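Local coordinates for DUF1254 domain-containing protein (Vibrio parahaemolyticus, PDB 3U07), which is of unknown function, an apparently secreted or exported protein that combines a DUF1254 and a DUF1214 family region in one chain, at residues 350-355 with 406-411; 363-368 with 400-405. The protein carries 2 engineered substitutions. One frame throughout, in Å; residues are numbered along the deposited sequence.

Contact 1 (350-355 with 406-411); sequences VTIYGN and KPFYAI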
loop_
_atom_site.group_PDB
_atom_site.type_symbol
_atom_site.label_atom_id
_atom_site.label_comp_id
_atom_site.label_asym_id
_atom_site.label_seq_id
_atom_site.Cartn_x
_atom_site.Cartn_y
_atom_site.Cartn_z
ATOM N N VAL A 350 -3.063 -16.613 6.782
ATOM C CA VAL A 350 -1.675 -16.987 6.568
ATOM C C VAL A 350 -1.696 -17.616 5.180
ATOM O O VAL A 350 -2.512 -18.491 4.899
ATOM C CB VAL A 350 -1.147 -17.980 7.655
ATOM C CG1 VAL A 350 -2.062 -17.968 8.852
ATOM C CG2 VAL A 350 -0.979 -19.371 7.092
ATOM N N THR A 351 -0.821 -17.140 4.304
ATOM C CA THR A 351 -0.774 -17.628 2.929
ATOM C C THR A 351 0.591 -18.216 2.592
ATOM O O THR A 351 1.616 -17.743 3.078
ATOM C CB THR A 351 -1.098 -16.476 1.940
ATOM O OG1 THR A 351 -2.336 -15.857 2.322
ATOM C CG2 THR A 351 -1.215 -16.998 0.512
ATOM N N ILE A 352 0.595 -19.240 1.747
ATOM C CA ILE A 352 1.831 -19.903 1.352
ATOM C C ILE A 352 2.323 -19.474 -0.025
ATOM O O ILE A 352 1.554 -19.434 -0.983
ATOM C CB ILE A 352 1.652 -21.439 1.351
ATOM C CG1 ILE A 352 1.233 -21.907 2.747
ATOM C CG2 ILE A 352 2.941 -22.123 0.900
ATOM C CD1 ILE A 352 2.172 -21.453 3.857
ATOM N N TYR A 353 3.614 -19.167 -0.112
ATOM C CA TYR A 353 4.235 -18.746 -1.365
ATOM C C TYR A 353 5.532 -19.523 -1.586
ATOM O O TYR A 353 6.215 -19.891 -0.626
ATOM C CB TYR A 353 4.567 -17.252 -1.317
ATOM C CG TYR A 353 3.382 -16.340 -1.093
ATOM C CD1 TYR A 353 2.683 -15.790 -2.171
ATOM C CD2 TYR A 353 2.963 -16.020 0.198
ATOM C CE1 TYR A 353 1.598 -14.942 -1.965
ATOM C CE2 TYR A 353 1.879 -15.175 0.415
ATOM C CZ TYR A 353 1.203 -14.640 -0.668
ATOM O OH TYR A 353 0.137 -13.801 -0.447
ATOM N N GLY A 354 5.872 -19.773 -2.848
ATOM C CA GLY A 354 7.106 -20.475 -3.146
ATOM C C GLY A 354 8.236 -19.463 -3.148
ATOM O O GLY A 354 8.064 -18.346 -3.631
ATOM N N ASN A 355 9.391 -19.827 -2.605
ATOM C CA ASN A 355 10.517 -18.898 -2.574
ATOM C C ASN A 355 11.064 -18.585 -3.965
ATOM O O ASN A 355 11.626 -17.509 -4.194
ATOM C CB ASN A 355 11.659 -19.459 -1.723
ATOM C CG ASN A 355 11.384 -19.366 -0.242
ATOM O OD1 ASN A 355 10.629 -20.160 0.309
ATOM N ND2 ASN A 355 11.988 -18.380 0.412
ATOM N N LYS A 406 8.885 -27.778 -2.193
ATOM C CA LYS A 406 10.037 -26.908 -2.397
ATOM C C LYS A 406 10.098 -25.862 -1.292
ATOM O O LYS A 406 9.214 -25.800 -0.444
ATOM C CB LYS A 406 9.923 -26.211 -3.754
ATOM C CG LYS A 406 8.593 -25.500 -3.977
ATOM C CD LYS A 406 8.682 -24.493 -5.119
ATOM C CE LYS A 406 7.324 -23.868 -5.416
ATOM N NZ LYS A 406 7.404 -22.853 -6.505
ATOM N N PRO A 407 11.156 -25.039 -1.274
ATOM C CA PRO A 407 11.230 -24.019 -0.227
ATOM C C PRO A 407 10.033 -23.079 -0.362
ATOM O O PRO A 407 9.655 -22.697 -1.471
ATOM C CB PRO A 407 12.554 -23.321 -0.523
ATOM C CG PRO A 407 13.396 -24.441 -1.070
ATOM C CD PRO A 407 12.427 -25.120 -2.018
ATOM N N PHE A 408 9.435 -22.714 0.765
ATOM C CA PHE A 408 8.281 -21.828 0.761
ATOM C C PHE A 408 8.354 -20.889 1.950
ATOM O O PHE A 408 9.172 -21.070 2.853
ATOM C CB PHE A 408 6.991 -22.649 0.849
ATOM C CG PHE A 408 6.810 -23.371 2.170
ATOM C CD1 PHE A 408 6.147 -22.759 3.231
ATOM C CD2 PHE A 408 7.308 -24.664 2.348
ATOM C CE1 PHE A 408 5.976 -23.421 4.450
ATOM C CE2 PHE A 408 7.144 -25.337 3.560
ATOM C CZ PHE A 408 6.477 -24.716 4.613
ATOM N N TYR A 409 7.519 -19.858 1.929
ATOM C CA TYR A 409 7.448 -18.943 3.053
ATOM C C TYR A 409 5.978 -18.672 3.303
ATOM O O TYR A 409 5.139 -18.876 2.423
ATOM C CB TYR A 409 8.212 -17.639 2.801
ATOM C CG TYR A 409 7.781 -16.836 1.596
ATOM C CD1 TYR A 409 8.275 -17.131 0.325
ATOM C CD2 TYR A 409 6.913 -15.750 1.733
ATOM C CE1 TYR A 409 7.920 -16.359 -0.778
ATOM C CE2 TYR A 409 6.548 -14.972 0.636
ATOM C CZ TYR A 409 7.057 -15.282 -0.616
ATOM O OH TYR A 409 6.708 -14.525 -1.710
ATOM N N ALA A 410 5.661 -18.243 4.514
ATOM C CA ALA A 410 4.283 -17.967 4.868
ATOM C C ALA A 410 4.138 -16.504 5.231
ATOM O O ALA A 410 4.986 -15.945 5.921
ATOM C CB ALA A 410 3.860 -18.850 6.051
ATOM N N ILE A 411 3.066 -15.888 4.742
ATOM C CA ILE A 411 2.778 -14.488 5.030
ATOM C C ILE A 411 1.495 -14.410 5.849
ATOM O O ILE A 411 0.443 -14.861 5.400
ATOM C CB ILE A 411 2.549 -13.666 3.743
ATOM C CG1 ILE A 411 3.855 -13.523 2.957
ATOM C CG2 ILE A 411 1.957 -12.303 4.105
ATOM C CD1 ILE A 411 4.918 -12.692 3.650
HETATM O O HOH W 1 -2.103 -14.135 4.303
#

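Contact 2 (363-368 with 400-405); sequences NDLNRH and FLPVPE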
loop_
_atom_site.group_PDB
_atom_site.type_symbol
_atom_site.label_atom_id
_atom_site.label_comp_id
_atom_site.label_asym_id
_atom_site.label_seq_id
_atom_site.Cartn_x
_atom_site.Cartn_y
_atom_site.Cartn_z
ATOM N N ASN A 363 -1.543 -26.702 -6.090
ATOM C CA ASN A 363 -1.850 -27.876 -5.288
ATOM C C ASN A 363 -3.248 -28.311 -5.712
ATOM O O ASN A 363 -4.004 -27.516 -6.270
ATOM C CB ASN A 363 -1.745 -27.577 -3.780
ATOM C CG ASN A 363 -2.730 -26.533 -3.301
ATOM O OD1 ASN A 363 -3.903 -26.827 -3.065
ATOM N ND2 ASN A 363 -2.253 -25.301 -3.144
ATOM N N ASP A 364 -3.584 -29.574 -5.487
ATOM C CA ASP A 364 -4.881 -30.090 -5.910
ATOM C C ASP A 364 -6.102 -29.407 -5.318
ATOM O O ASP A 364 -7.108 -29.237 -6.002
ATOM C CB ASP A 364 -4.958 -31.597 -5.652
ATOM C CG ASP A 364 -3.978 -32.378 -6.501
ATOM O OD1 ASP A 364 -3.709 -31.939 -7.639
ATOM O OD2 ASP A 364 -3.490 -33.431 -6.041
ATOM N N LEU A 365 -6.015 -29.018 -4.053
ATOM C CA LEU A 365 -7.127 -28.355 -3.378
ATOM C C LEU A 365 -7.274 -26.894 -3.787
ATOM O O LEU A 365 -8.299 -26.265 -3.520
ATOM C CB LEU A 365 -6.939 -28.434 -1.861
ATOM C CG LEU A 365 -7.383 -29.693 -1.113
ATOM C CD1 LEU A 365 -7.002 -30.942 -1.883
ATOM C CD2 LEU A 365 -6.754 -29.690 0.270
ATOM N N ASN A 366 -6.252 -26.363 -4.447
ATOM C CA ASN A 366 -6.259 -24.968 -4.860
ATOM C C ASN A 366 -6.532 -24.138 -3.607
ATOM O O ASN A 366 -7.316 -23.189 -3.618
ATOM C CB ASN A 366 -7.335 -24.722 -5.918
ATOM C CG ASN A 366 -6.821 -23.897 -7.081
ATOM O OD1 ASN A 366 -6.376 -22.761 -6.905
ATOM N ND2 ASN A 366 -6.870 -24.470 -8.279
ATOM N N ARG A 367 -5.875 -24.541 -2.525
ATOM C CA ARG A 367 -5.974 -23.895 -1.225
ATOM C C ARG A 367 -4.593 -23.329 -0.936
ATOM O O ARG A 367 -3.612 -24.071 -0.872
ATOM C CB ARG A 367 -6.356 -24.923 -0.161
ATOM C CG ARG A 367 -6.316 -24.388 1.254
ATOM C CD ARG A 367 -6.778 -25.438 2.242
ATOM N NE ARG A 367 -8.150 -25.853 1.972
ATOM C CZ ARG A 367 -8.823 -26.731 2.706
ATOM N NH1 ARG A 367 -8.250 -27.295 3.759
ATOM N NH2 ARG A 367 -10.070 -27.045 2.386
ATOM N N HIS A 368 -4.517 -22.018 -0.752
ATOM C CA HIS A 368 -3.240 -21.363 -0.523
ATOM C C HIS A 368 -3.176 -20.585 0.779
ATOM O O HIS A 368 -2.128 -20.044 1.134
ATOM C CB HIS A 368 -2.954 -20.436 -1.701
ATOM C CG HIS A 368 -3.176 -21.089 -3.030
ATOM N ND1 HIS A 368 -2.230 -21.890 -3.634
ATOM C CD2 HIS A 368 -4.271 -21.135 -3.826
ATOM C CE1 HIS A 368 -2.734 -22.405 -4.742
ATOM N NE2 HIS A 368 -3.971 -21.964 -4.880
ATOM N N PHE A 400 -6.196 -27.837 7.438
ATOM C CA PHE A 400 -5.077 -28.287 6.624
ATOM C C PHE A 400 -4.685 -27.259 5.574
ATOM O O PHE A 400 -5.525 -26.788 4.802
ATOM C CB PHE A 400 -5.402 -29.600 5.910
ATOM C CG PHE A 400 -4.268 -30.115 5.076
ATOM C CD1 PHE A 400 -3.205 -30.785 5.669
ATOM C CD2 PHE A 400 -4.225 -29.863 3.708
ATOM C CE1 PHE A 400 -2.114 -31.197 4.914
ATOM C CE2 PHE A 400 -3.140 -30.268 2.943
ATOM C CZ PHE A 400 -2.080 -30.935 3.547
ATOM N N LEU A 401 -3.402 -26.920 5.541
ATOM C CA LEU A 401 -2.912 -25.958 4.567
ATOM C C LEU A 401 -1.827 -26.609 3.725
ATOM O O LEU A 401 -0.760 -26.958 4.232
ATOM C CB LEU A 401 -2.367 -24.705 5.271
ATOM C CG LEU A 401 -1.768 -23.593 4.402
ATOM C CD1 LEU A 401 -2.681 -23.273 3.219
ATOM C CD2 LEU A 401 -1.553 -22.353 5.263
ATOM N N PRO A 402 -2.100 -26.804 2.422
ATOM C CA PRO A 402 -1.151 -27.415 1.492
ATOM C C PRO A 402 0.132 -26.599 1.442
ATOM O O PRO A 402 0.107 -25.379 1.582
ATOM C CB PRO A 402 -1.900 -27.379 0.158
ATOM C CG PRO A 402 -3.326 -27.495 0.572
ATOM C CD PRO A 402 -3.384 -26.542 1.747
ATOM N N VAL A 403 1.247 -27.282 1.244
ATOM C CA VAL A 403 2.539 -26.634 1.153
ATOM C C VAL A 403 3.257 -27.359 0.014
ATOM O O VAL A 403 3.127 -28.571 -0.130
ATOM C CB VAL A 403 3.270 -26.739 2.517
ATOM C CG1 VAL A 403 4.690 -27.220 2.345
ATOM C CG2 VAL A 403 3.225 -25.377 3.207
ATOM N N PRO A 404 4.006 -26.622 -0.824
ATOM C CA PRO A 404 4.721 -27.217 -1.958
ATOM C C PRO A 404 5.958 -28.049 -1.638
ATOM O O PRO A 404 6.545 -27.926 -0.566
ATOM C CB PRO A 404 5.062 -26.005 -2.808
ATOM C CG PRO A 404 5.392 -24.987 -1.772
ATOM C CD PRO A 404 4.283 -25.176 -0.741
ATOM N N GLU A 405 6.338 -28.889 -2.599
ATOM C CA GLU A 405 7.510 -29.759 -2.489
ATOM C C GLU A 405 8.778 -28.958 -2.789
ATOM O O GLU A 405 9.640 -29.405 -3.546
ATOM C CB GLU A 405 7.409 -30.911 -3.492
ATOM C CG GLU A 405 6.200 -31.809 -3.311
ATOM C CD GLU A 405 6.540 -33.120 -2.636
ATOM O OE1 GLU A 405 7.037 -33.094 -1.491
ATOM O OE2 GLU A 405 6.311 -34.181 -3.256
#

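Contact 1 (350-355 with 406-411)
Tyr353 and Tyr409 pair across two antiparallel strands, reached by different first torsions: Tyr353 has CG anti to its carbonyl carbon (chi1 -59°), whereas Tyr409 has CG between backbone N and carbonyl carbon (chi1 58°), which folds its ring across the partner strand. The Tyr409 ring thus slides beneath CB of Tyr353, which stands 3.6 Å from the ring centroid over one face, a CH-pi contact. The rings themselves lie nearly parallel but strongly offset, with 5.3 Å between the Tyr353 and Tyr409 centroids, so the stacking is slight. Beyond this pair, the ring of Tyr353 reaches Ile411, with CE2 3.6 Å from CG1. The two tyrosine hydroxyls bond outside the pairing, Tyr353 OH to Ile78 O and Arg413 NH1, and Tyr409 OH to Thr77 OG1. On the face that carries Ile352 and Ala410, Ile352 CD1 meets Ala410 CB at 3.8 Å, and Ile352 CG2 approaches Phe408 CD1.

Four backbone bonds stitch the hydrogen-bonded pairs Thr351-Ile411 and Tyr353-Tyr409 together, and Asn355 N, bonded to Pro407 O at 3.1 Å, extends the ladder past the strand end. A water joins Thr351 OG1 to Ile411 O, so that carbonyl accepts both from the water and from Thr351 N. Asp320 and Lys327 hold the amide of Asn355. The arrangement is that of a regular antiparallel pair, here the two inner strands, 347-354 and 408-417, of a four-stranded sheet in the DUF1214 region.

Contact 2 (363-368 with 400-405)
Phe400 meets the loop 363-368 through its carbonyl: Arg367 NH1 donates to Phe400 O at 3.0 Å, nearly straight, with the oxygen in the guanidinium plane and the donor on a carbonyl lone pair. The Arg367 chain leaves with CG anti to the backbone N (chi1 173°) and bends at chi3, which turns the guanidinium edge to that oxygen. Across this contact the Phe400 ring has Leu365 CD2 as a loose apolar neighbour, approaching obliquely.

At Leu401 the touch is lighter, CD1 lying 3.7 Å from His368 C. Pro402 then fills the middle of the contact. Its CD packs against Arg367 CD at 3.6 Å, the two side chains crossing at about a right angle; its CB lies 3.7 Å from Asn363 CG, and its CG also meets Leu365 CD2 at 4.1 Å.

What Pro402 packs against is itself braced. Asn363 opens a type I turn ending at Asn366, and its OD1 accepts from Arg367 N at 3.1 Å in the carbonyl plane, while ND2 donates to Arg367 O and to Ala361 O. The one amide thus binds both the N and the O of Arg367, the second bond being the more bent. NH1 of Arg367 is shared between Phe400 O, in the weakly bonded strand 400-402, and Asp397 O just before it; a probably charged donor thus meets neutral carbonyl acceptors, with van der Waals contacts round Pro402 making up most of the remainder.

Contact 1 is the buried one, a continuous backbone ladder between central strands; contact 2 is only partly buried and joins a turn-bearing loop to an edge strand of the neighbouring mixed sheet, with one hydrogen bond across it. The loop of contact 2 leads from strand 347-354 to strand 369-371, and 400-405 runs directly into 406-411, so both contacts engage the same part of the chain. They also meet physically: Ile352 N probably bonds to His368 O, Val350 CG2 packs on Leu401 CD2, and Phe408 CE2 lies close to Val403 CG1. The chemistry differs too: aromatic and aliphatic packing accompanies the ladder in contact 1, whereas a proline and an arginine carry contact 2.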